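PDB 6AVX: carboxylesterase SOBER1 from Arabidopsis thaliana, which hydrolyses carboxylic esters, preferring short acyl chains, shows phospholipase A2 activity, and restrains the plant hypersensitive response to a bacterial effector. Local coordinates for residues A[196-199]-A[200-203]; A[19-22]-A[23-26]; A[49-53]-A[54-58]; A[135-138]-A[139-143]. The protein carries 1 engineered substitution. All blocks are in the same frame, centred on the assembly; numbering follows the deposited sequence.

All four interactions are local, each within one continuous run of the alpha/beta-hydrolase chain. Interactions 1 and 4 are partly buried and set apolar contacts beside the polar capture of a helical start: a capping box opens helix 198-212, whereas an ST turn leads into the 3-10 segment at 139-143. Interactions 2 and 3 lie on the surface and rest more on backbone geometry, an irregular helical run at 19-26 and a type I' turn in a hairpin at 49-58. Interactions 1 and 2 touch: I24 packs on I196 and L201. Interaction 4 lies across the chain's centre from both, its own centre about 28 Å from that of interaction 1.

Interaction 1: residues A[196-199]-A[200-203]; sequences ISNK and ELKY
E200 reaches back along the chain to S197 while S197 reaches forward to E200, and the two bonds form a capping box at the start of helix 198-212. The glutamate has CG anti to its own N (chi1 -178°) and runs extended beyond it, which carries the carboxylate back to the backbone of I196 and S197. There OE2 takes the N-H of S197 at 3.1 Å, met nearly head-on to the C-O bond. In return S197 OG accepts from E200 N, also at 3.1 Å, with an N-H...O angle of 153°. Beside the box, the I196 and L201 side chains cross at about a right angle, and methyl CG2 of I196 sits 3.5 Å from L201 CG. Regular helical bonding follows at once, with K202 N 2.9 Å from N198 O. Outward, I196 and E200 both touch L131 of strand 127-131, E200 also meets Y189 on the edge strand, and K202 NZ is bonded to Q27 O. The side chain of E200 lies about 8 Å from that of D162, a probable charge-relay residue. A carboxylate held at the amino end of a helix would probably be stabilised in its ionised form by the helix dipole and the S197 N-H.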
loop_
_atom_site.group_PDB
_atom_site.type_symbol
_atom_site.label_atom_id
_atom_site.label_comp_id
_atom_site.label_asym_id
_atom_site.label_seq_id
_atom_site.Cartn_x
_atom_site.Cartn_y
_atom_site.Cartn_z
ATOM N N ILE A 196 6.180 -9.481 7.395
ATOM C CA ILE A 196 5.379 -8.716 8.340
ATOM C C ILE A 196 5.607 -9.270 9.731
ATOM O O ILE A 196 5.481 -10.480 9.941
ATOM C CB ILE A 196 3.887 -8.817 8.006
ATOM C CG1 ILE A 196 3.622 -8.262 6.611
ATOM C CG2 ILE A 196 3.050 -8.082 9.074
ATOM C CD1 ILE A 196 2.184 -8.402 6.170
ATOM N N SER A 197 5.869 -8.398 10.686
ATOM C CA SER A 197 5.890 -8.820 12.080
ATOM C C SER A 197 4.616 -8.384 12.794
ATOM O O SER A 197 3.963 -7.409 12.411
ATOM C CB SER A 197 7.096 -8.242 12.804
ATOM O OG SER A 197 6.932 -6.859 13.006
ATOM N N ASN A 198 4.255 -9.126 13.841
ATOM C CA ASN A 198 3.056 -8.771 14.591
ATOM C C ASN A 198 3.196 -7.396 15.223
ATOM O O ASN A 198 2.230 -6.629 15.257
ATOM C CB ASN A 198 2.737 -9.839 15.636
ATOM C CG ASN A 198 2.077 -11.072 15.027
ATOM O OD1 ASN A 198 1.558 -11.033 13.907
ATOM N ND2 ASN A 198 2.079 -12.170 15.774
ATOM N N LYS A 199 4.391 -7.035 15.683
ATOM C CA LYS A 199 4.563 -5.712 16.270
ATOM C C LYS A 199 4.344 -4.621 15.229
ATOM O O LYS A 199 3.819 -3.545 15.541
ATOM C CB LYS A 199 5.939 -5.579 16.921
ATOM C CG LYS A 199 7.116 -5.626 15.958
ATOM C CD LYS A 199 8.450 -5.594 16.708
ATOM C CE LYS A 199 8.727 -6.899 17.458
ATOM N NZ LYS A 199 8.828 -8.085 16.548
ATOM N N GLU A 200 4.772 -4.870 13.992
ATOM C CA GLU A 200 4.536 -3.932 12.902
ATOM C C GLU A 200 3.040 -3.720 12.679
ATOM O O GLU A 200 2.583 -2.582 12.477
ATOM C CB GLU A 200 5.219 -4.513 11.664
ATOM C CG GLU A 200 5.136 -3.692 10.435
ATOM C CD GLU A 200 5.728 -4.427 9.241
ATOM O OE1 GLU A 200 6.007 -3.754 8.217
ATOM O OE2 GLU A 200 5.929 -5.659 9.312
ATOM N N LEU A 201 2.257 -4.796 12.750
ATOM C CA LEU A 201 0.808 -4.689 12.620
ATOM C C LEU A 201 0.201 -3.936 13.796
ATOM O O LEU A 201 -0.720 -3.134 13.612
ATOM C CB LEU A 201 0.179 -6.080 12.495
ATOM C CG LEU A 201 0.542 -6.867 11.240
ATOM C CD1 LEU A 201 -0.089 -8.232 11.293
ATOM C CD2 LEU A 201 0.090 -6.105 9.994
ATOM N N LYS A 202 0.684 -4.187 15.015
ATOM C CA LYS A 202 0.136 -3.473 16.165
ATOM C C LYS A 202 0.383 -1.975 16.044
ATOM O O LYS A 202 -0.442 -1.162 16.473
ATOM C CB LYS A 202 0.767 -3.983 17.458
ATOM C CG LYS A 202 0.544 -5.439 17.773
ATOM C CD LYS A 202 -0.898 -5.791 17.932
ATOM C CE LYS A 202 -1.028 -7.239 18.398
ATOM N NZ LYS A 202 -2.438 -7.651 18.555
ATOM N N TYR A 203 1.534 -1.585 15.507
ATOM C CA TYR A 203 1.804 -0.166 15.319
ATOM C C TYR A 203 0.875 0.441 14.277
ATOM O O TYR A 203 0.370 1.562 14.456
ATOM C CB TYR A 203 3.254 0.018 14.897
ATOM C CG TYR A 203 3.746 1.433 15.006
ATOM C CD1 TYR A 203 4.192 1.926 16.224
ATOM C CD2 TYR A 203 3.781 2.284 13.908
ATOM C CE1 TYR A 203 4.656 3.218 16.350
ATOM C CE2 TYR A 203 4.248 3.583 14.026
ATOM C CZ TYR A 203 4.675 4.041 15.253
ATOM O OH TYR A 203 5.141 5.327 15.388
#

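Interaction 2: residues A[19-22]-A[23-26]; sequences PANE and PIQT
Q25 folds back onto E22 in an irregular helical run, where helix 18-21 of the alpha/beta-hydrolase fold gives way to residues with helical backbone angles but without the regular bonding. Two donors of Q25 grip E22 O: the amide NE2 at 3.0 Å and the backbone N at 3.1 Å. They arrive from opposite faces of the carbonyl plane, and E22 O lies only 5° out of the plane of the Q25 amide, so the NE2 bond is well aligned on its donor side. A chi1 of 72° places Q25 CG between the backbone N and the carbonyl carbon, and from there the extended chain can turn its amide back to E22. One residue earlier, I24 N bonds to N21 O at 2.9 Å, again spanning three residues. The N21 and I24 side chains lie side by side and point the same way, with I24 CD1 3.5 Å from N21 OD1. P23 has no N-H to give; its CD stands 3.8 Å from P19 O, the acceptor that a regular alpha-helix would use here. Farther out, N21 ND2 is positioned by D16 OD2 and S17 O, while E22 and Q25 both lean on F40. At the far end T26 closes onto P23 O, which accepts from both its N and its hydroxyl, with OG1 in the carbonyl plane at 2.7 Å.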
loop_
_atom_site.group_PDB
_atom_site.type_symbol
_atom_site.label_atom_id
_atom_site.label_comp_id
_atom_site.label_asym_id
_atom_site.label_seq_id
_atom_site.Cartn_x
_atom_site.Cartn_y
_atom_site.Cartn_z
ATOM N N PRO A 19 -7.498 -14.271 0.291
ATOM C CA PRO A 19 -7.835 -15.219 1.365
ATOM C C PRO A 19 -6.635 -15.662 2.165
ATOM O O PRO A 19 -6.752 -15.883 3.375
ATOM C CB PRO A 19 -8.510 -16.370 0.613
ATOM C CG PRO A 19 -9.160 -15.688 -0.566
ATOM C CD PRO A 19 -8.114 -14.664 -0.983
ATOM N N ALA A 20 -5.453 -15.757 1.545
ATOM C CA ALA A 20 -4.264 -16.151 2.290
ATOM C C ALA A 20 -3.910 -15.134 3.357
ATOM O O ALA A 20 -3.288 -15.482 4.363
ATOM C CB ALA A 20 -3.078 -16.349 1.346
ATOM N N ASN A 21 -4.292 -13.875 3.164
ATOM C CA ASN A 21 -3.932 -12.797 4.070
ATOM C C ASN A 21 -5.037 -12.360 5.009
ATOM O O ASN A 21 -4.763 -11.596 5.939
ATOM C CB ASN A 21 -3.439 -11.601 3.271
ATOM C CG ASN A 21 -2.064 -11.817 2.784
ATOM O OD1 ASN A 21 -1.094 -11.594 3.522
ATOM N ND2 ASN A 21 -1.938 -12.317 1.567
ATOM N N GLU A 22 -6.263 -12.826 4.800
ATOM C CA GLU A 22 -7.356 -12.436 5.683
ATOM C C GLU A 22 -7.029 -12.588 7.160
ATOM O O GLU A 22 -7.477 -11.733 7.943
ATOM C CB GLU A 22 -8.649 -13.172 5.289
ATOM C CG GLU A 22 -9.291 -12.604 4.029
ATOM C CD GLU A 22 -10.452 -13.397 3.491
ATOM O OE1 GLU A 22 -10.615 -14.577 3.828
ATOM O OE2 GLU A 22 -11.208 -12.837 2.671
ATOM N N PRO A 23 -6.281 -13.600 7.617
ATOM C CA PRO A 23 -5.983 -13.687 9.056
ATOM C C PRO A 23 -5.208 -12.516 9.617
ATOM O O PRO A 23 -5.156 -12.378 10.847
ATOM C CB PRO A 23 -5.208 -15.005 9.190
ATOM C CG PRO A 23 -5.692 -15.815 8.030
ATOM C CD PRO A 23 -5.863 -14.820 6.901
ATOM N N ILE A 24 -4.614 -11.662 8.786
ATOM C CA ILE A 24 -3.983 -10.453 9.309
ATOM C C ILE A 24 -4.943 -9.699 10.213
ATOM O O ILE A 24 -4.535 -9.117 11.223
ATOM C CB ILE A 24 -3.489 -9.575 8.145
ATOM C CG1 ILE A 24 -2.231 -10.190 7.544
ATOM C CG2 ILE A 24 -3.238 -8.117 8.582
ATOM C CD1 ILE A 24 -1.742 -9.510 6.284
ATOM N N GLN A 25 -6.230 -9.688 9.868
ATOM C CA GLN A 25 -7.191 -8.909 10.642
ATOM C C GLN A 25 -7.284 -9.390 12.081
ATOM O O GLN A 25 -7.659 -8.604 12.967
ATOM C CB GLN A 25 -8.570 -8.912 9.983
ATOM C CG GLN A 25 -9.321 -10.230 10.069
ATOM C CD GLN A 25 -10.495 -10.261 9.106
ATOM O OE1 GLN A 25 -11.603 -9.831 9.435
ATOM N NE2 GLN A 25 -10.250 -10.727 7.893
ATOM N N THR A 26 -6.964 -10.663 12.337
ATOM C CA THR A 26 -7.033 -11.208 13.688
ATOM C C THR A 26 -5.927 -10.685 14.583
ATOM O O THR A 26 -5.991 -10.900 15.793
ATOM C CB THR A 26 -7.021 -12.747 13.695
ATOM O OG1 THR A 26 -5.723 -13.249 13.346
ATOM C CG2 THR A 26 -8.052 -13.290 12.746
#

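Interaction 3: residues A[49-53]-A[54-58]; sequences TCNNG and AVMRS
N51 brings the nitrogen end of its side-chain amide up to the thioether of M56, and the two side chains cross at about a right angle. The amide nitrogen ND2 comes to 3.3 Å from SD and 3.4 Å from the methyl CE, while CE also lies 3.8 Å from N51 CB. Bending at chi3 (66°) swings that methyl back toward the asparagine. The segments belong to a beta hairpin: strand 54-57 pairs antiparallel with strand 45-48, backbone bonds joining A54 to V48 and M56 to N46, and a type I' turn from N51 to A54 leads into the second strand. The turn is closed by A54 N bonding to N51 O at 3.1 Å, nearly straight at the hydrogen (164°) but approaching from well above the carbonyl plane, by 55°. N52 and G53 both have positive phi, as the two central residues of this turn type require. A54 CB packs 3.3 Å from the same N51 O. Before the turn, a 3-10 segment at 49-50 precedes N51, and N52 N bonds back to T49 O at 2.9 Å. T49 OG1 is in turn held by D61, and C50 bonds through its backbone to V62. Beyond M56, which also packs on V48, the S58 hydroxyl is hydrogen-bonded to Q109 NE2.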
loop_
_atom_site.group_PDB
_atom_site.type_symbol
_atom_site.label_atom_id
_atom_site.label_comp_id
_atom_site.label_asym_id
_atom_site.label_seq_id
_atom_site.Cartn_x
_atom_site.Cartn_y
_atom_site.Cartn_z
ATOM N N THR A 49 7.276 -10.164 -15.420
ATOM C CA THR A 49 8.558 -10.097 -16.112
ATOM C C THR A 49 9.717 -10.582 -15.241
ATOM O O THR A 49 10.603 -11.298 -15.722
ATOM C CB THR A 49 8.764 -8.671 -16.613
ATOM O OG1 THR A 49 7.771 -8.370 -17.604
ATOM C CG2 THR A 49 10.138 -8.477 -17.206
ATOM N N CYS A 50 9.736 -10.232 -13.956
ATOM C CA CYS A 50 10.857 -10.661 -13.123
ATOM C C CYS A 50 10.865 -12.170 -12.934
ATOM O O CYS A 50 11.897 -12.727 -12.531
ATOM C CB CYS A 50 10.854 -9.930 -11.778
ATOM S SG CYS A 50 9.469 -10.301 -10.698
ATOM N N ASN A 51 9.750 -12.845 -13.214
ATOM C CA ASN A 51 9.648 -14.294 -13.156
ATOM C C ASN A 51 9.593 -14.893 -14.555
ATOM O O ASN A 51 8.964 -15.932 -14.784
ATOM C CB ASN A 51 8.459 -14.711 -12.297
ATOM C CG ASN A 51 8.708 -14.447 -10.833
ATOM O OD1 ASN A 51 9.801 -14.714 -10.334
ATOM N ND2 ASN A 51 7.727 -13.879 -10.140
ATOM N N ASN A 52 10.237 -14.217 -15.503
ATOM C CA ASN A 52 10.395 -14.706 -16.871
ATOM C C ASN A 52 9.059 -14.944 -17.551
ATOM O O ASN A 52 8.916 -15.848 -18.378
ATOM C CB ASN A 52 11.306 -15.927 -16.926
ATOM C CG ASN A 52 12.698 -15.599 -16.433
ATOM O OD1 ASN A 52 13.194 -14.495 -16.667
ATOM N ND2 ASN A 52 13.311 -16.518 -15.722
ATOM N N GLY A 53 8.080 -14.102 -17.239
ATOM C CA GLY A 53 6.792 -14.191 -17.873
ATOM C C GLY A 53 5.867 -15.217 -17.279
ATOM O O GLY A 53 4.755 -15.382 -17.793
ATOM N N ALA A 54 6.266 -15.901 -16.211
ATOM C CA ALA A 54 5.373 -16.843 -15.559
ATOM C C ALA A 54 4.140 -16.124 -15.022
ATOM O O ALA A 54 4.219 -14.991 -14.534
ATOM C CB ALA A 54 6.101 -17.552 -14.416
ATOM N N VAL A 55 3.010 -16.800 -15.110
ATOM C CA VAL A 55 1.735 -16.233 -14.707
ATOM C C VAL A 55 1.479 -16.535 -13.237
ATOM O O VAL A 55 1.674 -17.661 -12.765
ATOM C CB VAL A 55 0.613 -16.786 -15.606
ATOM C CG1 VAL A 55 -0.765 -16.435 -15.050
ATOM C CG2 VAL A 55 0.785 -16.278 -17.041
ATOM N N MET A 56 1.022 -15.524 -12.508
ATOM C CA MET A 56 0.709 -15.645 -11.092
ATOM C C MET A 56 -0.156 -14.451 -10.729
ATOM O O MET A 56 -0.273 -13.502 -11.502
ATOM C CB MET A 56 1.999 -15.673 -10.265
ATOM C CG MET A 56 2.882 -14.445 -10.468
ATOM S SD MET A 56 4.567 -14.689 -9.886
ATOM C CE MET A 56 5.134 -15.955 -11.031
ATOM N N ARG A 57 -0.749 -14.487 -9.549
ATOM C CA ARG A 57 -1.503 -13.321 -9.115
ATOM C C ARG A 57 -0.531 -12.165 -8.948
ATOM O O ARG A 57 0.494 -12.290 -8.265
ATOM C CB ARG A 57 -2.222 -13.591 -7.805
ATOM C CG ARG A 57 -3.329 -14.602 -7.911
ATOM C CD ARG A 57 -4.321 -14.446 -6.752
ATOM N NE ARG A 57 -5.371 -15.466 -6.792
ATOM C CZ ARG A 57 -6.426 -15.429 -7.589
ATOM N NH1 ARG A 57 -7.297 -16.430 -7.572
ATOM N NH2 ARG A 57 -6.649 -14.410 -8.392
ATOM N N SER A 58 -0.830 -11.041 -9.580
ATOM C CA SER A 58 0.081 -9.905 -9.592
ATOM C C SER A 58 -0.715 -8.647 -9.885
ATOM O O SER A 58 -1.442 -8.585 -10.880
ATOM C CB SER A 58 1.125 -10.105 -10.679
ATOM O OG SER A 58 1.961 -8.972 -10.748
#

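Interaction 4: residues A[135-138]-A[139-143]; sequences VPFT and SSIIS
F137 presents one ring face to I141 just ahead of an ST turn, in the loop that leaves strand 127-131 of the alpha/beta-hydrolase sheet and enters a 3-10 segment at 139. I141 CG2 stands 3.6 Å from the F137 ring centroid, and its direction from the centroid falls 13° off the ring normal, which identifies a CH-pi contact over the face. The opposite face is flanked by P136, whose CD is offset toward the rim. A chi1 of 38° sets F137 CG between the backbone N and the carbonyl carbon, and the ring is thereby carried forward to meet I141 CG2. The F137 side chain also touches A116 of helix 109-120, which P136 meets as well, so this part of the loop packs down on that helix. T138 comes next and supplies the turn: OG1 accepts from S140 N at 3.1 Å, which is the defining bond of the ST turn. The hydroxyls of the two residues also approach, T138 OG1 lying 2.8 Å from S140 OG. Both S140 and I141 touch E75 of helix 75-94, while I142 turns to F176 and E179 on helix 173-180. A separate i to i+3 bond starts the 3-10 turn: T138 O accepts from I141 N at 3.3 Å, nearly straight at 174°, and I141 CG2 packs against the same T138 O at 3.3 Å.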
loop_
_atom_site.group_PDB
_atom_site.type_symbol
_atom_site.label_atom_id
_atom_site.label_comp_id
_atom_site.label_asym_id
_atom_site.label_seq_id
_atom_site.Cartn_x
_atom_site.Cartn_y
_atom_site.Cartn_z
ATOM N N VAL A 135 8.091 3.153 -4.452
ATOM C CA VAL A 135 7.388 4.174 -5.219
ATOM C C VAL A 135 7.249 3.664 -6.650
ATOM O O VAL A 135 8.269 3.496 -7.329
ATOM C CB VAL A 135 8.128 5.514 -5.179
ATOM C CG1 VAL A 135 7.352 6.565 -5.962
ATOM C CG2 VAL A 135 8.301 5.971 -3.737
ATOM N N PRO A 136 6.031 3.390 -7.143
ATOM C CA PRO A 136 5.903 2.656 -8.402
ATOM C C PRO A 136 5.734 3.544 -9.613
ATOM O O PRO A 136 5.218 3.101 -10.640
ATOM C CB PRO A 136 4.649 1.811 -8.165
ATOM C CG PRO A 136 3.806 2.709 -7.394
ATOM C CD PRO A 136 4.724 3.466 -6.461
ATOM N N PHE A 137 6.190 4.778 -9.512
ATOM C CA PHE A 137 6.136 5.708 -10.630
ATOM C C PHE A 137 7.172 6.795 -10.398
ATOM O O PHE A 137 7.777 6.884 -9.336
ATOM C CB PHE A 137 4.707 6.236 -10.895
ATOM C CG PHE A 137 3.863 6.516 -9.656
ATOM C CD1 PHE A 137 4.407 7.066 -8.509
ATOM C CD2 PHE A 137 2.497 6.271 -9.677
ATOM C CE1 PHE A 137 3.600 7.336 -7.398
ATOM C CE2 PHE A 137 1.695 6.547 -8.594
ATOM C CZ PHE A 137 2.244 7.082 -7.453
ATOM N N THR A 138 7.406 7.604 -11.435
ATOM C CA THR A 138 8.348 8.709 -11.358
ATOM C C THR A 138 7.620 9.975 -10.917
ATOM O O THR A 138 6.390 10.011 -10.784
ATOM C CB THR A 138 9.013 8.992 -12.707
ATOM O OG1 THR A 138 8.061 9.617 -13.571
ATOM C CG2 THR A 138 9.564 7.720 -13.367
ATOM N N SER A 139 8.383 11.045 -10.717
ATOM C CA SER A 139 7.792 12.315 -10.338
ATOM C C SER A 139 6.907 12.914 -11.432
ATOM O O SER A 139 6.181 13.864 -11.147
ATOM C CB SER A 139 8.878 13.310 -9.963
ATOM O OG SER A 139 9.735 13.491 -11.061
ATOM N N SER A 140 6.917 12.378 -12.652
ATOM C CA SER A 140 6.022 12.878 -13.701
ATOM C C SER A 140 4.555 12.773 -13.303
ATOM O O SER A 140 3.733 13.550 -13.808
ATOM C CB SER A 140 6.241 12.130 -15.019
ATOM O OG SER A 140 5.873 10.778 -14.909
ATOM N N ILE A 141 4.205 11.861 -12.393
ATOM C CA ILE A 141 2.813 11.677 -12.006
ATOM C C ILE A 141 2.351 12.677 -10.953
ATOM O O ILE A 141 1.143 12.810 -10.732
ATOM C CB ILE A 141 2.605 10.241 -11.481
ATOM C CG1 ILE A 141 1.127 9.882 -11.363
ATOM C CG2 ILE A 141 3.208 10.059 -10.112
ATOM C CD1 ILE A 141 0.441 9.769 -12.648
ATOM N N ILE A 142 3.274 13.346 -10.257
ATOM C CA ILE A 142 2.901 14.139 -9.091
ATOM C C ILE A 142 1.893 15.218 -9.455
ATOM O O ILE A 142 1.000 15.536 -8.662
ATOM C CB ILE A 142 4.158 14.717 -8.414
ATOM C CG1 ILE A 142 4.951 13.588 -7.735
ATOM C CG2 ILE A 142 3.782 15.807 -7.411
ATOM C CD1 ILE A 142 6.298 14.000 -7.169
ATOM N N SER A 143 2.019 15.803 -10.649
ATOM C CA SER A 143 1.095 16.836 -11.088
ATOM C C SER A 143 -0.341 16.339 -11.154
ATOM O O SER A 143 -1.259 17.166 -11.248
ATOM C CB SER A 143 1.537 17.347 -12.454
ATOM O OG SER A 143 1.610 16.304 -13.397
#